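PDB 3MGA: enterochelin esterase from Salmonella enterica subsp. enterica serovar Typhimurium, which probably hydrolyses the ester bonds of ferric enterobactin, the iron-loaded siderophore, so that the bacterium can recover the iron. Local coordinates for residues A[32-37]-A[152-157]; A[90-95]-A[384-389]; A[286-291]-A[310-315]; A[349-354]-A[378-383]. All coordinates share one frame; numbering follows the deposited sequence.

Overall arrangement
Interaction 1 packs the two sheets of the N-terminal beta domain face to face. Interaction 2 joins that domain to the alpha/beta-hydrolase domain; its centre lies about 12 Å from that of interaction 1, and strands 92-100 and 148-153 are neighbours in one sheet. Interactions 3 and 4 sit at the strand ends of the hydrolase sheet, centres about 13 Å apart. They meet where Ser289 OG approaches His383 CE1 at 3.1 Å and Ser313 probably bonds to Glu353, beside a bound glycerol that may mark the active-site pocket. Trp388 ties interaction 2 to interaction 3, and the centres of interactions 2 and 4 are about 9 Å apart.

Interaction 1 of 4, residues A[32-37]-A[152-157]; sequences YRVTFW and LEMPDA
Tyr32 lies against Met154 and Pro155, and Val34 and Phe36 reach Met154 and Leu152. Met154 is a selenomethionine. Its SE atom sits 3.8 Å from Tyr32 CB and approaches the Tyr32 ring obliquely, 4.4 Å from the ring centroid. This is a Met-aromatic contact. Pro155 covers one face of the same ring: Pro155 CD is 4.1 Å from the Tyr32 centroid in a CH-pi contact. Further out on the ring, Tyr32 OH touches Pro155 CG at 3.5 Å.

Val34 and Met154 meet tip to tip, with Val34 CG2 3.7 Å from Met154 SE. Met154 chi2 (-57°) folds the selenium in between Tyr32 and Val34, and chi3 (88°) turns CE toward Val34 CG2. Next along the strand, Phe36 CZ meets Leu152 CD2 at 3.5 Å, and Val34 CG1 meets the same methyl at 4.1 Å.

The two backbones stay well apart, with Tyr32 CA 8.1 Å from Met154 CA. The segments belong to different antiparallel sheets, which pack face to face as a beta sandwich, consistent with the E-set family of this domain. Trp24 of strand 23-26 adds to the cluster against Val34, Met154 and Pro155. Tyr95 packs edge-to-face on Phe36. A type I turn from Met154 to Ala157 carries Pro155 to the ring. The contact is mainly apolar, so shape fit and burial, rather than directed polar bonds, hold the sheets together here.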
loop_
_atom_site.group_PDB
_atom_site.type_symbol
_atom_site.label_atom_id
_atom_site.label_comp_id
_atom_site.label_asym_id
_atom_site.label_seq_id
_atom_site.Cartn_x
_atom_site.Cartn_y
_atom_site.Cartn_z
ATOM N N TYR A 32 14.010 -2.200 18.555
ATOM C CA TYR A 32 13.151 -3.000 19.409
ATOM C C TYR A 32 13.245 -4.508 19.195
ATOM O O TYR A 32 13.328 -4.984 18.067
ATOM C CB TYR A 32 11.679 -2.562 19.184
ATOM C CG TYR A 32 11.369 -1.165 19.677
ATOM C CD1 TYR A 32 11.685 -0.045 18.913
ATOM C CD2 TYR A 32 10.767 -0.964 20.908
ATOM C CE1 TYR A 32 11.417 1.231 19.369
ATOM C CE2 TYR A 32 10.490 0.311 21.369
ATOM C CZ TYR A 32 10.816 1.407 20.597
ATOM O OH TYR A 32 10.555 2.686 21.052
ATOM N N ARG A 33 13.234 -5.249 20.298
ATOM C CA ARG A 33 13.209 -6.710 20.265
ATOM C C ARG A 33 11.710 -7.022 20.359
ATOM O O ARG A 33 11.106 -6.874 21.421
ATOM C CB ARG A 33 13.960 -7.320 21.460
ATOM C CG ARG A 33 13.801 -8.850 21.607
ATOM C CD ARG A 33 14.824 -9.758 20.859
ATOM N NE ARG A 33 15.242 -9.323 19.522
ATOM C CZ ARG A 33 15.855 -10.110 18.630
ATOM N NH1 ARG A 33 16.218 -9.624 17.450
ATOM N NH2 ARG A 33 16.086 -11.387 18.896
ATOM N N VAL A 34 11.113 -7.432 19.247
ATOM C CA VAL A 34 9.683 -7.720 19.205
ATOM C C VAL A 34 9.408 -9.226 19.207
ATOM O O VAL A 34 9.980 -9.964 18.411
ATOM C CB VAL A 34 9.038 -7.079 17.965
ATOM C CG1 VAL A 34 7.537 -7.319 17.960
ATOM C CG2 VAL A 34 9.339 -5.581 17.930
ATOM N N THR A 35 8.523 -9.666 20.102
ATOM C CA THR A 35 8.174 -11.072 20.226
ATOM C C THR A 35 6.738 -11.336 19.800
ATOM O O THR A 35 5.813 -10.646 20.229
ATOM C CB THR A 35 8.341 -11.561 21.685
ATOM O OG1 THR A 35 9.705 -11.407 22.085
ATOM C CG2 THR A 35 7.948 -13.020 21.820
ATOM N N PHE A 36 6.570 -12.354 18.962
ATOM C CA PHE A 36 5.270 -12.767 18.463
ATOM C C PHE A 36 4.844 -14.042 19.163
ATOM O O PHE A 36 5.682 -14.891 19.478
ATOM C CB PHE A 36 5.342 -13.013 16.959
ATOM C CG PHE A 36 5.575 -11.770 16.153
ATOM C CD1 PHE A 36 4.539 -11.192 15.429
ATOM C CD2 PHE A 36 6.814 -11.168 16.130
ATOM C CE1 PHE A 36 4.751 -10.042 14.678
ATOM C CE2 PHE A 36 7.030 -10.015 15.391
ATOM C CZ PHE A 36 5.997 -9.452 14.663
ATOM N N TRP A 37 3.545 -14.171 19.416
ATOM C CA TRP A 37 3.004 -15.352 20.067
ATOM C C TRP A 37 1.827 -15.924 19.278
ATOM O O TRP A 37 0.988 -15.184 18.762
ATOM C CB TRP A 37 2.499 -15.026 21.470
ATOM C CG TRP A 37 3.456 -14.306 22.360
ATOM C CD1 TRP A 37 3.476 -12.966 22.619
ATOM C CD2 TRP A 37 4.519 -14.879 23.126
ATOM N NE1 TRP A 37 4.488 -12.667 23.496
ATOM C CE2 TRP A 37 5.145 -13.823 23.825
ATOM C CE3 TRP A 37 5.007 -16.183 23.290
ATOM C CZ2 TRP A 37 6.236 -14.030 24.675
ATOM C CZ3 TRP A 37 6.092 -16.388 24.138
ATOM C CH2 TRP A 37 6.693 -15.317 24.818
ATOM N N LEU A 152 0.883 -4.048 13.052
ATOM C CA LEU A 152 1.899 -3.863 14.078
ATOM C C LEU A 152 2.562 -2.519 13.844
ATOM O O LEU A 152 2.932 -2.190 12.712
ATOM C CB LEU A 152 2.946 -4.979 14.020
ATOM C CG LEU A 152 4.029 -4.929 15.106
ATOM C CD1 LEU A 152 3.427 -4.771 16.494
ATOM C CD2 LEU A 152 4.915 -6.176 15.035
ATOM N N GLU A 153 2.709 -1.744 14.909
ATOM C CA GLU A 153 3.328 -0.431 14.813
ATOM C C GLU A 153 4.257 -0.171 15.989
ATOM O O GLU A 153 3.876 -0.367 17.131
ATOM C CB GLU A 153 2.260 0.658 14.821
ATOM C CG GLU A 153 1.164 0.501 13.792
ATOM C CD GLU A 153 0.268 1.735 13.720
ATOM O OE1 GLU A 153 -0.591 1.795 12.821
ATOM O OE2 GLU A 153 0.443 2.651 14.548
HETATM N N MSE A 154 5.476 0.271 15.708
HETATM C CA MSE A 154 6.413 0.602 16.775
HETATM C C MSE A 154 6.013 1.987 17.293
HETATM O O MSE A 154 5.335 2.731 16.587
HETATM C CB MSE A 154 7.855 0.557 16.293
HETATM C CG MSE A 154 8.395 -0.847 16.019
HETATM SE SE MSE A 154 8.310 -2.090 17.544
HETATM C CE MSE A 154 6.540 -2.870 17.348
ATOM N N PRO A 155 6.428 2.333 18.523
ATOM C CA PRO A 155 6.020 3.582 19.165
ATOM C C PRO A 155 6.291 4.880 18.421
ATOM O O PRO A 155 5.601 5.854 18.652
ATOM C CB PRO A 155 6.804 3.560 20.484
ATOM C CG PRO A 155 7.074 2.122 20.730
ATOM C CD PRO A 155 7.336 1.560 19.387
ATOM N N ASP A 156 7.282 4.895 17.541
ATOM C CA ASP A 156 7.619 6.111 16.822
ATOM C C ASP A 156 7.180 6.108 15.360
ATOM O O ASP A 156 7.669 6.911 14.562
ATOM C CB ASP A 156 9.114 6.390 16.965
ATOM C CG ASP A 156 9.507 6.728 18.399
ATOM O OD1 ASP A 156 8.743 7.455 19.072
ATOM O OD2 ASP A 156 10.594 6.296 18.841
ATOM N N ALA A 157 6.251 5.215 15.014
ATOM C CA ALA A 157 5.703 5.171 13.668
ATOM C C ALA A 157 5.015 6.516 13.483
ATOM O O ALA A 157 4.272 6.945 14.363
ATOM C CB ALA A 157 4.704 4.036 13.530
#

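Interaction 2 of 4, residues A[90-95]-A[384-389]; sequences NWRGSY and DALCWR
Asp384 turns its carboxylate to Ser94 with CG anti to the backbone N (chi1 -164°), while the Ser94 torsion (chi1 -55°) puts OG beside Ser94 N, so that OG can meet Asp384 OD1 while N meets OD2. Asp384 is the N-cap of helix 385-399 in the hydrolase domain, and its carboxylate also accepts from strand 92-100 of the N-terminal domain.

Ser94 N donates to Asp384 OD2 at 2.7 Å, on the syn lone pair. Ser94 OG donates to Asp384 OD1 at 2.6 Å, also from the syn side. The capping bond from Leu386 N to Asp384 OD1, at 3.1 Å, comes from the anti side, well out of the carboxylate plane. These bonds fix the rotation of the buried carboxylate.

Beside them, Leu386 crosses Arg92 at about a right angle, with Leu386 CD2 3.6 Å from Arg92 CG. The same methyl lies 3.5 Å from Gly93 O. Cys387 SG comes within 3.1 Å of Arg92 O. The guanidinium of Arg92 continues to Pro158 O. Trp141 packs on both Ser94 and Leu386. The contact joins the two domains through hydrogen bonds flanked by aliphatic packing. One water donates to Arg92 O at 2.7 Å and to Asp384 OD2.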
loop_
_atom_site.group_PDB
_atom_site.type_symbol
_atom_site.label_atom_id
_atom_site.label_comp_id
_atom_site.label_asym_id
_atom_site.label_seq_id
_atom_site.Cartn_x
_atom_site.Cartn_y
_atom_site.Cartn_z
ATOM N N ASN A 90 10.645 3.577 14.007
ATOM C CA ASN A 90 9.678 4.242 13.146
ATOM C C ASN A 90 8.877 3.295 12.243
ATOM O O ASN A 90 8.020 3.739 11.472
ATOM C CB ASN A 90 10.421 5.247 12.272
ATOM C CG ASN A 90 11.148 6.315 13.087
ATOM O OD1 ASN A 90 10.629 6.826 14.079
ATOM N ND2 ASN A 90 12.343 6.682 12.641
ATOM N N TRP A 91 9.137 2.000 12.368
ATOM C CA TRP A 91 8.504 0.988 11.540
ATOM C C TRP A 91 7.030 0.688 11.815
ATOM O O TRP A 91 6.543 0.790 12.937
ATOM C CB TRP A 91 9.293 -0.324 11.654
ATOM C CG TRP A 91 8.796 -1.410 10.767
ATOM C CD1 TRP A 91 9.158 -1.630 9.483
ATOM C CD2 TRP A 91 7.853 -2.432 11.105
ATOM N NE1 TRP A 91 8.500 -2.727 8.986
ATOM C CE2 TRP A 91 7.690 -3.238 9.965
ATOM C CE3 TRP A 91 7.118 -2.734 12.257
ATOM C CZ2 TRP A 91 6.828 -4.338 9.940
ATOM C CZ3 TRP A 91 6.263 -3.832 12.236
ATOM C CH2 TRP A 91 6.122 -4.617 11.081
ATOM N N ARG A 92 6.351 0.294 10.744
ATOM C CA ARG A 92 4.948 -0.082 10.750
ATOM C C ARG A 92 4.752 -1.051 9.602
ATOM O O ARG A 92 5.326 -0.868 8.530
ATOM C CB ARG A 92 4.068 1.154 10.595
ATOM C CG ARG A 92 2.586 0.910 10.309
ATOM C CD ARG A 92 1.768 2.128 10.828
ATOM N NE ARG A 92 2.287 3.369 10.282
ATOM C CZ ARG A 92 2.142 4.570 10.821
ATOM N NH1 ARG A 92 1.520 4.744 11.980
ATOM N NH2 ARG A 92 2.671 5.611 10.198
ATOM N N GLY A 93 3.966 -2.095 9.827
ATOM C CA GLY A 93 3.726 -3.065 8.776
ATOM C C GLY A 93 2.739 -4.155 9.115
ATOM O O GLY A 93 2.380 -4.344 10.270
ATOM N N SER A 94 2.311 -4.865 8.079
ATOM C CA SER A 94 1.361 -5.952 8.199
ATOM C C SER A 94 2.098 -7.248 8.418
ATOM O O SER A 94 3.285 -7.372 8.077
ATOM C CB SER A 94 0.560 -6.102 6.907
ATOM O OG SER A 94 -0.074 -4.897 6.546
ATOM N N TYR A 95 1.397 -8.223 8.984
ATOM C CA TYR A 95 1.983 -9.540 9.181
ATOM C C TYR A 95 0.860 -10.553 9.291
ATOM O O TYR A 95 -0.305 -10.188 9.482
ATOM C CB TYR A 95 2.882 -9.594 10.427
ATOM C CG TYR A 95 2.126 -9.516 11.735
ATOM C CD1 TYR A 95 1.734 -8.297 12.265
ATOM C CD2 TYR A 95 1.811 -10.670 12.443
ATOM C CE1 TYR A 95 1.032 -8.230 13.468
ATOM C CE2 TYR A 95 1.121 -10.611 13.641
ATOM C CZ TYR A 95 0.727 -9.395 14.147
ATOM O OH TYR A 95 0.037 -9.349 15.341
ATOM N N ASP A 384 3.522 -2.222 1.535
ATOM C CA ASP A 384 2.489 -2.530 2.505
ATOM C C ASP A 384 1.358 -1.489 2.545
ATOM O O ASP A 384 1.612 -0.315 2.771
ATOM C CB ASP A 384 3.251 -2.572 3.841
ATOM C CG ASP A 384 2.497 -3.242 4.961
ATOM O OD1 ASP A 384 1.251 -3.206 5.023
ATOM O OD2 ASP A 384 3.207 -3.783 5.825
ATOM N N ALA A 385 0.117 -1.923 2.335
ATOM C CA ALA A 385 -1.051 -0.998 2.361
ATOM C C ALA A 385 -1.304 -0.335 3.738
ATOM O O ALA A 385 -1.945 0.704 3.814
ATOM C CB ALA A 385 -2.313 -1.695 1.861
ATOM N N LEU A 386 -0.819 -0.936 4.817
ATOM C CA LEU A 386 -0.967 -0.328 6.132
ATOM C C LEU A 386 -0.179 0.991 6.158
ATOM O O LEU A 386 -0.623 1.974 6.744
ATOM C CB LEU A 386 -0.474 -1.263 7.222
ATOM C CG LEU A 386 -0.582 -0.763 8.662
ATOM C CD1 LEU A 386 -2.026 -0.699 9.073
ATOM C CD2 LEU A 386 0.198 -1.687 9.588
ATOM N N CYS A 387 0.979 1.016 5.506
ATOM C CA CYS A 387 1.797 2.229 5.433
ATOM C C CYS A 387 1.230 3.171 4.393
ATOM O O CYS A 387 1.128 4.386 4.630
ATOM C CB CYS A 387 3.253 1.914 5.061
ATOM S SG CYS A 387 4.122 0.818 6.193
ATOM N N TRP A 388 0.861 2.622 3.232
ATOM C CA TRP A 388 0.336 3.460 2.155
ATOM C C TRP A 388 -0.886 4.254 2.573
ATOM O O TRP A 388 -1.048 5.384 2.144
ATOM C CB TRP A 388 -0.033 2.676 0.884
ATOM C CG TRP A 388 1.021 1.805 0.285
ATOM C CD1 TRP A 388 2.356 2.037 0.254
ATOM C CD2 TRP A 388 0.801 0.635 -0.516
ATOM N NE1 TRP A 388 2.998 1.035 -0.442
ATOM C CE2 TRP A 388 2.058 0.172 -0.938
ATOM C CE3 TRP A 388 -0.342 -0.087 -0.888
ATOM C CZ2 TRP A 388 2.211 -0.986 -1.708
ATOM C CZ3 TRP A 388 -0.185 -1.246 -1.655
ATOM C CH2 TRP A 388 1.075 -1.676 -2.057
ATOM N N ARG A 389 -1.749 3.683 3.407
ATOM C CA ARG A 389 -2.967 4.408 3.793
ATOM C C ARG A 389 -2.633 5.780 4.373
ATOM O O ARG A 389 -3.343 6.749 4.119
ATOM C CB ARG A 389 -3.825 3.622 4.793
ATOM C CG ARG A 389 -3.381 3.729 6.251
ATOM C CD ARG A 389 -4.275 2.927 7.145
ATOM N NE ARG A 389 -3.988 3.157 8.556
ATOM C CZ ARG A 389 -4.704 2.650 9.557
ATOM N NH1 ARG A 389 -4.374 2.921 10.812
ATOM N NH2 ARG A 389 -5.752 1.878 9.308
HETATM O O HOH W 1 5.743 -2.284 6.281
#

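Interaction 3 of 4, residues A[286-291]-A[310-315]; sequences AGQSFG and LSQSGS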
loop_
_atom_site.group_PDB
_atom_site.type_symbol
_atom_site.label_atom_id
_atom_site.label_comp_id
_atom_site.label_asym_id
_atom_site.label_seq_id
_atom_site.Cartn_x
_atom_site.Cartn_y
_atom_site.Cartn_z
ATOM N N ALA A 286 -3.702 9.302 -7.833
ATOM C CA ALA A 286 -2.947 8.635 -6.787
ATOM C C ALA A 286 -3.052 7.130 -6.941
ATOM O O ALA A 286 -4.121 6.607 -7.232
ATOM C CB ALA A 286 -3.475 9.081 -5.406
ATOM N N GLY A 287 -1.944 6.433 -6.738
ATOM C CA GLY A 287 -1.925 4.977 -6.859
ATOM C C GLY A 287 -0.717 4.336 -6.201
ATOM O O GLY A 287 0.264 5.014 -5.888
ATOM N N GLN A 288 -0.791 3.019 -5.991
ATOM C CA GLN A 288 0.283 2.276 -5.361
ATOM C C GLN A 288 0.744 1.130 -6.247
ATOM O O GLN A 288 -0.064 0.493 -6.919
ATOM C CB GLN A 288 -0.178 1.698 -4.021
ATOM C CG GLN A 288 -0.894 2.683 -3.122
ATOM C CD GLN A 288 -2.319 2.945 -3.552
ATOM O OE1 GLN A 288 -3.022 2.035 -3.981
ATOM N NE2 GLN A 288 -2.767 4.185 -3.398
ATOM N N SER A 289 2.049 0.864 -6.225
ATOM C CA SER A 289 2.645 -0.231 -6.993
ATOM C C SER A 289 2.381 0.060 -8.481
ATOM O O SER A 289 2.778 1.135 -8.944
ATOM C CB SER A 289 2.085 -1.564 -6.496
ATOM O OG SER A 289 2.868 -2.647 -6.947
ATOM N N PHE A 290 1.725 -0.826 -9.242
ATOM C CA PHE A 290 1.452 -0.474 -10.652
ATOM C C PHE A 290 0.599 0.788 -10.723
ATOM O O PHE A 290 0.601 1.482 -11.741
ATOM C CB PHE A 290 0.762 -1.572 -11.477
ATOM C CG PHE A 290 1.665 -2.682 -11.933
ATOM C CD1 PHE A 290 2.932 -2.419 -12.426
ATOM C CD2 PHE A 290 1.178 -3.984 -12.020
ATOM C CE1 PHE A 290 3.742 -3.451 -12.900
ATOM C CE2 PHE A 290 1.975 -5.012 -12.492
ATOM C CZ PHE A 290 3.261 -4.746 -12.930
ATOM N N GLY A 291 -0.148 1.062 -9.653
ATOM C CA GLY A 291 -0.982 2.259 -9.580
ATOM C C GLY A 291 -0.138 3.521 -9.540
ATOM O O GLY A 291 -0.551 4.571 -10.044
ATOM N N LEU A 310 0.618 11.182 -7.229
ATOM C CA LEU A 310 0.926 10.590 -5.947
ATOM C C LEU A 310 1.264 9.120 -6.192
ATOM O O LEU A 310 0.371 8.279 -6.356
ATOM C CB LEU A 310 -0.232 10.749 -4.960
ATOM C CG LEU A 310 -0.074 10.037 -3.600
ATOM C CD1 LEU A 310 1.309 10.259 -3.008
ATOM C CD2 LEU A 310 -1.175 10.460 -2.605
ATOM N N SER A 311 2.561 8.830 -6.259
ATOM C CA SER A 311 3.038 7.475 -6.460
ATOM C C SER A 311 3.621 6.906 -5.176
ATOM O O SER A 311 4.598 7.440 -4.634
ATOM C CB SER A 311 4.093 7.414 -7.549
ATOM O OG SER A 311 4.599 6.087 -7.658
ATOM N N GLN A 312 3.015 5.823 -4.701
ATOM C CA GLN A 312 3.462 5.141 -3.494
ATOM C C GLN A 312 3.991 3.786 -3.949
ATOM O O GLN A 312 3.279 3.041 -4.624
ATOM C CB GLN A 312 2.298 4.952 -2.513
ATOM C CG GLN A 312 1.472 6.215 -2.281
ATOM C CD GLN A 312 0.416 6.059 -1.204
ATOM O OE1 GLN A 312 -0.773 6.145 -1.484
ATOM N NE2 GLN A 312 0.847 5.791 0.027
ATOM N N SER A 313 5.243 3.484 -3.603
ATOM C CA SER A 313 5.891 2.222 -3.996
ATOM C C SER A 313 5.748 1.965 -5.499
ATOM O O SER A 313 5.492 0.841 -5.932
ATOM C CB SER A 313 5.326 1.047 -3.198
ATOM O OG SER A 313 5.614 1.183 -1.828
ATOM N N GLY A 314 5.923 3.019 -6.286
ATOM C CA GLY A 314 5.793 2.927 -7.738
ATOM C C GLY A 314 6.631 1.831 -8.365
ATOM O O GLY A 314 7.817 1.690 -8.067
ATOM N N SER A 315 5.999 1.045 -9.234
ATOM C CA SER A 315 6.676 -0.053 -9.915
ATOM C C SER A 315 7.462 0.479 -11.111
ATOM O O SER A 315 7.173 0.139 -12.256
ATOM C CB SER A 315 5.656 -1.093 -10.363
ATOM O OG SER A 315 4.957 -1.613 -9.246
#
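Ala286 begins the contact by packing its CB against Leu310 CB at 3.7 Å, side by side on one face of the mixed sheet, where these two strands run parallel. Gly287 carries the backbone ladder: Gly287 N donates to Leu310 O, and Gln312 N returns a bond to Gly287 O. Gln288 runs alongside Gln312, pointing the same way, with their amide planes 87° apart. Gln288 NE2 makes a weak bond to Gln312 OE1 at 3.4 Å. Their other amide atoms have outside partners: Gln288 OE1 accepts from Trp213 NE1, and Gln312 NE2 bonds Trp388 O and Glu348 OE2.

Ser289 stands at the strand-helix turn with a strained positive phi of 62°. This fits the nucleophile elbow of alpha/beta hydrolases, with Ser289 as the probable nucleophile. Ser289 N donates to Gln312 O at 3.0 Å. Ser315 N reaches Ser289 O at 3.2 Å from above the carbonyl plane. Ser289 OG and Phe290 N both bond to a bound glycerol. Phe290 opens helix 290-301, and its CD1 rests 3.7 Å from Ser315 CB.

Bonds at Ser289 N and Ser289 O tie the turn to the neighbouring strand end, while the hydroxyl faces the glycerol, consistent with a nucleophile.

Interaction 4 of 4, residues A[349-354]-A[378-383]; sequences AGVREP and QVDGGH
Glu353, which is buried, meets His383 beside the glycerol site, and Val351 marks the exposed side of the contact. Glu353 OE2 accepts from His383 ND1 at 3.0 Å. The oxygen lies in the imidazole plane, and the carboxylate is turned 71° from the ring. Glu353 CG sits between its backbone N and carbonyl carbon (chi1 48°), and the extended chain carries the carboxylate to the ring. Glu353 OE1 accepts from Gly350 N at 2.9 Å on the anti lone pair and probably also bonds to Ser313 OG. Both carboxylate oxygens are thus held. Next to them, a water donates to Arg352 O and accepts from His383 N.

Glycine lets the backbones close in: Gly350 CA is 3.3 Å from Gly381 O, which occupies the side where a CB would stand. Parallel strands 344-350 and 373-379 pair here, with Val379 N bonded to Ala349 O and Val351 N to Val379 O. Arg352 N donates to Gly381 O at 2.9 Å.

The outer side is looser. Val351 CG2 lies 3.6 Å from Val379 O and 4.0 Å from Asp380 CA. Arg352 NE and Asp380 OD1 are 4.5 Å apart, too far for a salt bridge.

His383 NE2 makes a weak bond to the bound glycerol, and its ring touches Ser289. Ser289, His383 and Glu353 are consistent with a catalytic triad, in which the carboxylate would orient the imidazole.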
loop_
_atom_site.group_PDB
_atom_site.type_symbol
_atom_site.label_atom_id
_atom_site.label_comp_id
_atom_site.label_asym_id
_atom_site.label_seq_id
_atom_site.Cartn_x
_atom_site.Cartn_y
_atom_site.Cartn_z
ATOM N N ALA A 349 8.264 5.702 -1.291
ATOM C CA ALA A 349 8.779 4.336 -1.359
ATOM C C ALA A 349 9.391 3.979 -0.010
ATOM O O ALA A 349 9.927 4.848 0.683
ATOM C CB ALA A 349 9.801 4.206 -2.456
ATOM N N GLY A 350 9.295 2.709 0.368
ATOM C CA GLY A 350 9.810 2.251 1.650
ATOM C C GLY A 350 11.189 1.626 1.557
ATOM O O GLY A 350 11.541 1.048 0.536
ATOM N N VAL A 351 11.961 1.742 2.640
ATOM C CA VAL A 351 13.310 1.188 2.709
ATOM C C VAL A 351 13.277 -0.340 2.840
ATOM O O VAL A 351 14.308 -1.000 2.679
ATOM C CB VAL A 351 14.138 1.812 3.869
ATOM C CG1 VAL A 351 14.384 3.284 3.614
ATOM C CG2 VAL A 351 13.454 1.606 5.238
ATOM N N ARG A 352 12.095 -0.892 3.136
ATOM C CA ARG A 352 11.907 -2.338 3.254
ATOM C C ARG A 352 11.465 -2.974 1.917
ATOM O O ARG A 352 10.955 -4.088 1.893
ATOM C CB ARG A 352 10.875 -2.670 4.329
ATOM C CG ARG A 352 11.226 -2.256 5.753
ATOM C CD ARG A 352 12.377 -3.048 6.273
ATOM N NE ARG A 352 12.492 -3.016 7.731
ATOM C CZ ARG A 352 13.389 -3.726 8.416
ATOM N NH1 ARG A 352 14.248 -4.509 7.775
ATOM N NH2 ARG A 352 13.433 -3.654 9.742
ATOM N N GLU A 353 11.627 -2.245 0.819
ATOM C CA GLU A 353 11.330 -2.760 -0.525
ATOM C C GLU A 353 12.452 -2.236 -1.410
ATOM O O GLU A 353 12.226 -1.353 -2.245
ATOM C CB GLU A 353 9.939 -2.336 -1.016
ATOM C CG GLU A 353 9.614 -0.844 -0.840
ATOM C CD GLU A 353 8.244 -0.449 -1.360
ATOM O OE1 GLU A 353 7.839 0.704 -1.104
ATOM O OE2 GLU A 353 7.563 -1.277 -2.009
ATOM N N PRO A 354 13.681 -2.771 -1.203
ATOM C CA PRO A 354 14.925 -2.388 -1.881
ATOM C C PRO A 354 14.810 -2.163 -3.371
ATOM O O PRO A 354 15.192 -1.099 -3.857
ATOM C CB PRO A 354 15.859 -3.576 -1.609
ATOM C CG PRO A 354 15.413 -4.120 -0.339
ATOM C CD PRO A 354 13.929 -3.833 -0.210
ATOM N N GLN A 378 10.549 9.026 2.142
ATOM C CA GLN A 378 11.069 7.696 2.476
ATOM C C GLN A 378 10.253 7.194 3.640
ATOM O O GLN A 378 9.994 7.940 4.579
ATOM C CB GLN A 378 12.525 7.745 2.923
ATOM C CG GLN A 378 13.463 8.286 1.894
ATOM C CD GLN A 378 14.911 8.277 2.344
ATOM O OE1 GLN A 378 15.261 7.680 3.368
ATOM N NE2 GLN A 378 15.765 8.940 1.576
ATOM N N VAL A 379 9.876 5.923 3.595
ATOM C CA VAL A 379 9.073 5.334 4.639
ATOM C C VAL A 379 9.792 4.146 5.268
ATOM O O VAL A 379 10.359 3.304 4.574
ATOM C CB VAL A 379 7.675 4.906 4.078
ATOM C CG1 VAL A 379 6.803 4.310 5.165
ATOM C CG2 VAL A 379 6.975 6.103 3.466
ATOM N N ASP A 380 9.800 4.107 6.595
ATOM C CA ASP A 380 10.402 3.001 7.323
ATOM C C ASP A 380 9.305 1.942 7.358
ATOM O O ASP A 380 8.537 1.844 8.315
ATOM C CB ASP A 380 10.830 3.433 8.730
ATOM C CG ASP A 380 11.474 2.316 9.516
ATOM O OD1 ASP A 380 11.421 1.156 9.069
ATOM O OD2 ASP A 380 12.036 2.596 10.596
ATOM N N GLY A 381 9.237 1.186 6.266
ATOM C CA GLY A 381 8.254 0.131 6.054
ATOM C C GLY A 381 8.441 -0.369 4.629
ATOM O O GLY A 381 9.443 -0.029 3.988
ATOM N N GLY A 382 7.481 -1.135 4.108
ATOM C CA GLY A 382 7.617 -1.682 2.758
ATOM C C GLY A 382 6.449 -1.588 1.794
ATOM O O GLY A 382 5.716 -0.601 1.769
ATOM N N HIS A 383 6.322 -2.623 0.965
ATOM C CA HIS A 383 5.272 -2.739 -0.050
ATOM C C HIS A 383 4.042 -3.162 0.756
ATOM O O HIS A 383 3.555 -4.288 0.650
ATOM C CB HIS A 383 5.704 -3.806 -1.060
ATOM C CG HIS A 383 4.995 -3.736 -2.373
ATOM N ND1 HIS A 383 5.393 -2.880 -3.378
ATOM C CD2 HIS A 383 3.944 -4.432 -2.863
ATOM C CE1 HIS A 383 4.602 -3.039 -4.423
ATOM N NE2 HIS A 383 3.720 -3.980 -4.140
HETATM O O HOH W 2 8.278 -4.611 1.356
#